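Local coordinates for protein type III secretion system effector HopBA1 (Pseudomonas syringae pv. aptata, PDB 5T09) that acts as a virulence factor that the Arabidopsis resistance protein RBA1 recognises, enhancing RBA1 self-association and so triggering plant cell death, at residues V82-H87 with I186-A191; S138-K143 with A171-E176. All coordinates share one frame; numbering follows the deposited sequence.

Contact 1. Residues V82-H87 with I186-A191; sequences VEFVKH and IVWGGA
Phe84 turns an edge of its ring onto one face of the Trp188 indole, a T-shaped pair whose planes stand at 87° with the phenyl and six-ring centroids 4.7 Å apart. Phe84 CE2 is the atom that meets the indole, 3.5 Å from Trp188 CE2 and lying above the middle of the ring system, with Phe84 CZ following over the CE2-CZ2 bond. Val82 comes to the same tryptophan at a slant, its CG1 3.9 Å from Trp188 CE3. Trp112 (edge-to-face) and Trp119 also meet the Phe84 ring. The indole N-H of Trp188 is bonded to Asp54, which probably helps set the rotation of the ring. On the backbone, Val82 and Trp188 form a parallel beta bridge with CA atoms 4.7 Å apart. It joins strands 77-82 and 184-190, neighbours within the mixed sheet of this EreA/ChaN-like alpha-beta fold, at the C-terminal ends of both. Glu83 N donates to Trp188 O at 2.9 Å, and Val82 CA adds a C-H...O approach to that same oxygen. Directly after the bridge the chain makes a type I beta turn from Val82 to Val85, which takes it out of line with strand 184-190 and presents Glu83 and Phe84 to the neighbouring strand. The Glu83 side chain runs fully extended, CG anti to the backbone N (chi1 172°), and carries its carboxylate past Gly189 to the end of the strand. There Gly190 N reaches the syn side of Glu83 OE1 at 2.8 Å, tilted 30° from the carboxylate plane. Arg162 forms a salt bridge with OE2, the other oxygen of this buried carboxylate.

Contact 2. Residues S138-K143 with A171-E176; sequences SGIDRK and AAATRE
Ser138 and Glu176 meet through the hydroxyl of one and the aliphatic stem of the other: Ser138 OG lies 3.4 Å from Glu176 CB and almost as near CG, a packing contact without a hydrogen bond. The glutamate stem bends at its second torsion (chi2 -45°), and its carboxylate is bound at OE1 by Tyr136, beyond the contact. One helical turn earlier, at Ala172 and Ala173, small side chains take over. Ala172 CB faces the strand backbone, 3.9 Å from Ile140 CA, while Ala173 CB meets the Ile140 CG2 branch at 3.9 Å. The longer CG1 arm of Ile140 leads away from the helix. The alanines at the middle of the contact are consistent with the close approach of the axes of 171-176 and 138-141, 7.4 Å. These axes run nearly antiparallel at 159°, with helix 166-179 lying against strand 136-141, at one edge of the sheet. A water sits between Ser138 OG, Gly139 O and Ala172 O. It donates to Gly139 O at 2.6 Å and more weakly to Ala172 O, and it shares a hydrogen bond of undecided direction with Ser138 OG, which also bonds His79. No direct hydrogen bond links the two segments, so across them the contact is mostly apolar packing, that of the Glu176 stem on Ser138 included, with a water joining a strand carbonyl to a helix carbonyl, the latter weakly.

The centres of contacts 1 and 2 lie about 8 Å apart, and both reach the same mixed sheet, where strand 77-82 sits between 136-141 and 184-190. Along the chain the order is 82-87, 138-143, 171-176, 186-191, so contact 2 is nested inside the loop that contact 1 closes; strand 184-190 is the next element after helix 166-179. The two contacts also touch: His87 N lies 2.9 Å from Asp141 O, and His87 NE2 lies 2.8 Å from Glu176 OE2, both probable hydrogen bonds. Val82 pairs with both neighbouring strands, and past the turn His87 again reaches the edge strand and the helix packed on it, joining these elements into one continuous region.

Contact 1. Residues V82-H87 with I186-A191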
# COMPACT_ATOMS: atom_id res chain seq x y z
N VAL A 82 2.36 2.78 5.35
CA VAL A 82 2.11 1.35 5.19
C VAL A 82 1.28 0.82 6.35
O VAL A 82 1.46 1.23 7.50
CB VAL A 82 3.43 0.56 5.06
CG1 VAL A 82 4.27 1.14 3.94
CG2 VAL A 82 4.20 0.54 6.38
N GLU A 83 0.39 -0.12 6.03
CA GLU A 83 -0.42 -0.80 7.03
C GLU A 83 0.43 -1.66 7.96
O GLU A 83 0.03 -1.92 9.10
CB GLU A 83 -1.47 -1.68 6.35
CG GLU A 83 -2.26 -2.57 7.30
CD GLU A 83 -3.20 -3.53 6.59
OE1 GLU A 83 -3.07 -3.69 5.35
OE2 GLU A 83 -4.05 -4.14 7.27
N PHE A 84 1.59 -2.11 7.50
CA PHE A 84 2.33 -3.12 8.24
C PHE A 84 2.90 -2.60 9.55
O PHE A 84 3.33 -3.41 10.39
CB PHE A 84 3.45 -3.66 7.35
CG PHE A 84 2.99 -4.02 5.97
CD1 PHE A 84 2.05 -5.01 5.77
CD2 PHE A 84 3.50 -3.36 4.86
CE1 PHE A 84 1.61 -5.33 4.50
CE2 PHE A 84 3.08 -3.68 3.59
CZ PHE A 84 2.13 -4.67 3.41
N VAL A 85 2.90 -1.29 9.76
CA VAL A 85 3.42 -0.68 10.98
C VAL A 85 2.30 0.14 11.60
O VAL A 85 1.61 0.90 10.91
CB VAL A 85 4.64 0.21 10.70
CG1 VAL A 85 5.17 0.82 11.99
CG2 VAL A 85 5.72 -0.58 10.00
N LYS A 86 2.13 -0.00 12.91
CA LYS A 86 1.17 0.81 13.64
C LYS A 86 1.73 2.21 13.82
O LYS A 86 2.92 2.39 14.13
CB LYS A 86 0.86 0.17 14.99
CG LYS A 86 0.15 -1.17 14.84
CD LYS A 86 0.50 -2.15 15.95
CE LYS A 86 0.03 -3.56 15.60
NZ LYS A 86 0.64 -4.08 14.34
N HIS A 87 0.88 3.21 13.59
CA HIS A 87 1.35 4.59 13.68
C HIS A 87 1.94 4.89 15.05
O HIS A 87 2.84 5.72 15.18
CB HIS A 87 0.21 5.56 13.38
CG HIS A 87 0.63 7.00 13.39
ND1 HIS A 87 0.39 7.84 14.45
CD2 HIS A 87 1.30 7.73 12.47
CE1 HIS A 87 0.87 9.04 14.18
NE2 HIS A 87 1.44 9.00 12.98
N ILE A 186 2.43 7.65 -1.14
CA ILE A 186 1.79 6.38 -1.47
C ILE A 186 1.32 5.76 -0.16
O ILE A 186 2.06 5.74 0.82
CB ILE A 186 2.74 5.43 -2.22
CG1 ILE A 186 3.07 6.00 -3.59
CG2 ILE A 186 2.12 4.04 -2.35
CD1 ILE A 186 4.19 5.28 -4.31
N VAL A 187 0.08 5.26 -0.16
CA VAL A 187 -0.47 4.51 0.95
C VAL A 187 -0.58 3.05 0.51
O VAL A 187 -1.22 2.75 -0.51
CB VAL A 187 -1.84 5.06 1.38
CG1 VAL A 187 -2.54 4.11 2.35
CG2 VAL A 187 -1.66 6.43 2.02
N TRP A 188 0.03 2.16 1.28
CA TRP A 188 0.14 0.74 0.95
C TRP A 188 -0.56 -0.04 2.05
O TRP A 188 -0.10 -0.05 3.20
CB TRP A 188 1.60 0.35 0.80
CG TRP A 188 1.85 -1.09 0.46
CD1 TRP A 188 0.96 -2.00 -0.02
CD2 TRP A 188 3.10 -1.78 0.56
NE1 TRP A 188 1.57 -3.21 -0.22
CE2 TRP A 188 2.89 -3.10 0.13
CE3 TRP A 188 4.38 -1.40 0.98
CZ2 TRP A 188 3.91 -4.05 0.12
CZ3 TRP A 188 5.39 -2.34 0.96
CH2 TRP A 188 5.15 -3.65 0.54
N GLY A 189 -1.66 -0.70 1.70
CA GLY A 189 -2.45 -1.43 2.67
C GLY A 189 -3.37 -2.40 1.96
O GLY A 189 -3.48 -2.41 0.73
N GLY A 190 -4.03 -3.23 2.76
CA GLY A 190 -4.90 -4.27 2.24
C GLY A 190 -5.92 -3.76 1.25
O GLY A 190 -6.65 -2.80 1.53
N ALA A 191 -6.00 -4.42 0.09
CA ALA A 191 -6.85 -3.94 -1.00
C ALA A 191 -8.32 -3.88 -0.59
O ALA A 191 -9.08 -3.06 -1.13
CB ALA A 191 -6.69 -4.84 -2.22

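Contact 2. Residues S138-K143 with A171-E176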
# COMPACT_ATOMS: atom_id res chain seq x y z
N SER A 138 6.42 5.39 7.08
CA SER A 138 5.73 5.49 8.35
C SER A 138 4.57 4.51 8.38
O SER A 138 4.19 3.93 7.35
CB SER A 138 5.22 6.92 8.60
OG SER A 138 4.14 7.22 7.72
N GLY A 139 4.01 4.32 9.57
CA GLY A 139 2.92 3.39 9.78
C GLY A 139 1.57 4.09 9.86
O GLY A 139 1.48 5.24 10.30
N ILE A 140 0.53 3.39 9.42
CA ILE A 140 -0.83 3.91 9.45
C ILE A 140 -1.75 3.11 10.36
O ILE A 140 -2.85 3.57 10.66
CB ILE A 140 -1.45 3.97 8.04
CG1 ILE A 140 -1.61 2.55 7.48
CG2 ILE A 140 -0.60 4.84 7.14
CD1 ILE A 140 -2.18 2.48 6.08
N ASP A 141 -1.34 1.92 10.79
CA ASP A 141 -2.29 1.00 11.38
C ASP A 141 -2.57 1.36 12.84
O ASP A 141 -1.80 2.07 13.50
CB ASP A 141 -1.79 -0.44 11.28
CG ASP A 141 -2.91 -1.45 11.36
OD1 ASP A 141 -4.09 -1.05 11.24
OD2 ASP A 141 -2.62 -2.66 11.52
N ARG A 142 -3.70 0.85 13.33
CA ARG A 142 -4.14 1.08 14.70
C ARG A 142 -4.63 -0.23 15.27
O ARG A 142 -5.27 -1.02 14.57
CB ARG A 142 -5.25 2.14 14.75
CG ARG A 142 -5.92 2.28 16.10
CD ARG A 142 -6.91 3.41 16.07
NE ARG A 142 -6.24 4.70 15.89
CZ ARG A 142 -6.20 5.68 16.78
NH1 ARG A 142 -6.81 5.57 17.96
NH2 ARG A 142 -5.55 6.79 16.49
N LYS A 143 -4.35 -0.46 16.55
CA LYS A 143 -4.68 -1.73 17.17
C LYS A 143 -6.19 -1.96 17.16
O LYS A 143 -6.97 -1.04 17.44
CB LYS A 143 -4.16 -1.79 18.60
CG LYS A 143 -4.44 -3.12 19.29
CD LYS A 143 -3.62 -3.29 20.57
CE LYS A 143 -3.62 -4.74 21.03
NZ LYS A 143 -4.98 -5.24 21.38
N ALA A 171 -5.82 9.51 8.72
CA ALA A 171 -5.30 10.56 9.60
C ALA A 171 -3.81 10.37 9.84
O ALA A 171 -3.05 11.35 9.88
CB ALA A 171 -6.07 10.55 10.92
N ALA A 172 -3.36 9.13 10.02
CA ALA A 172 -1.95 8.87 10.26
C ALA A 172 -1.12 9.13 9.00
O ALA A 172 -0.01 9.67 9.09
CB ALA A 172 -1.75 7.43 10.73
N ALA A 173 -1.63 8.72 7.84
CA ALA A 173 -0.89 8.96 6.60
C ALA A 173 -0.79 10.44 6.29
O ALA A 173 0.24 10.92 5.81
CB ALA A 173 -1.57 8.22 5.44
N THR A 174 -1.86 11.19 6.57
CA THR A 174 -1.84 12.64 6.39
C THR A 174 -0.82 13.28 7.32
O THR A 174 0.03 14.07 6.88
CB THR A 174 -3.23 13.22 6.65
OG1 THR A 174 -4.16 12.67 5.72
CG2 THR A 174 -3.21 14.73 6.53
N ARG A 175 -0.90 12.97 8.62
CA ARG A 175 -0.00 13.57 9.60
C ARG A 175 1.46 13.42 9.18
O ARG A 175 2.24 14.37 9.22
CB ARG A 175 -0.24 12.94 10.97
CG ARG A 175 0.63 13.51 12.09
CD ARG A 175 0.70 12.55 13.27
NE ARG A 175 -0.52 12.56 14.07
CZ ARG A 175 -0.67 13.18 15.24
NH1 ARG A 175 0.34 13.87 15.77
NH2 ARG A 175 -1.83 13.12 15.88
N GLU A 176 1.85 12.20 8.79
CA GLU A 176 3.25 11.94 8.51
C GLU A 176 3.70 12.51 7.17
O GLU A 176 4.85 12.92 7.04
CB GLU A 176 3.52 10.43 8.57
CG GLU A 176 3.32 9.83 9.96
CD GLU A 176 3.96 10.67 11.06
OE1 GLU A 176 5.09 11.16 10.85
OE2 GLU A 176 3.31 10.87 12.11
O HOH W 1 1.64 7.28 8.67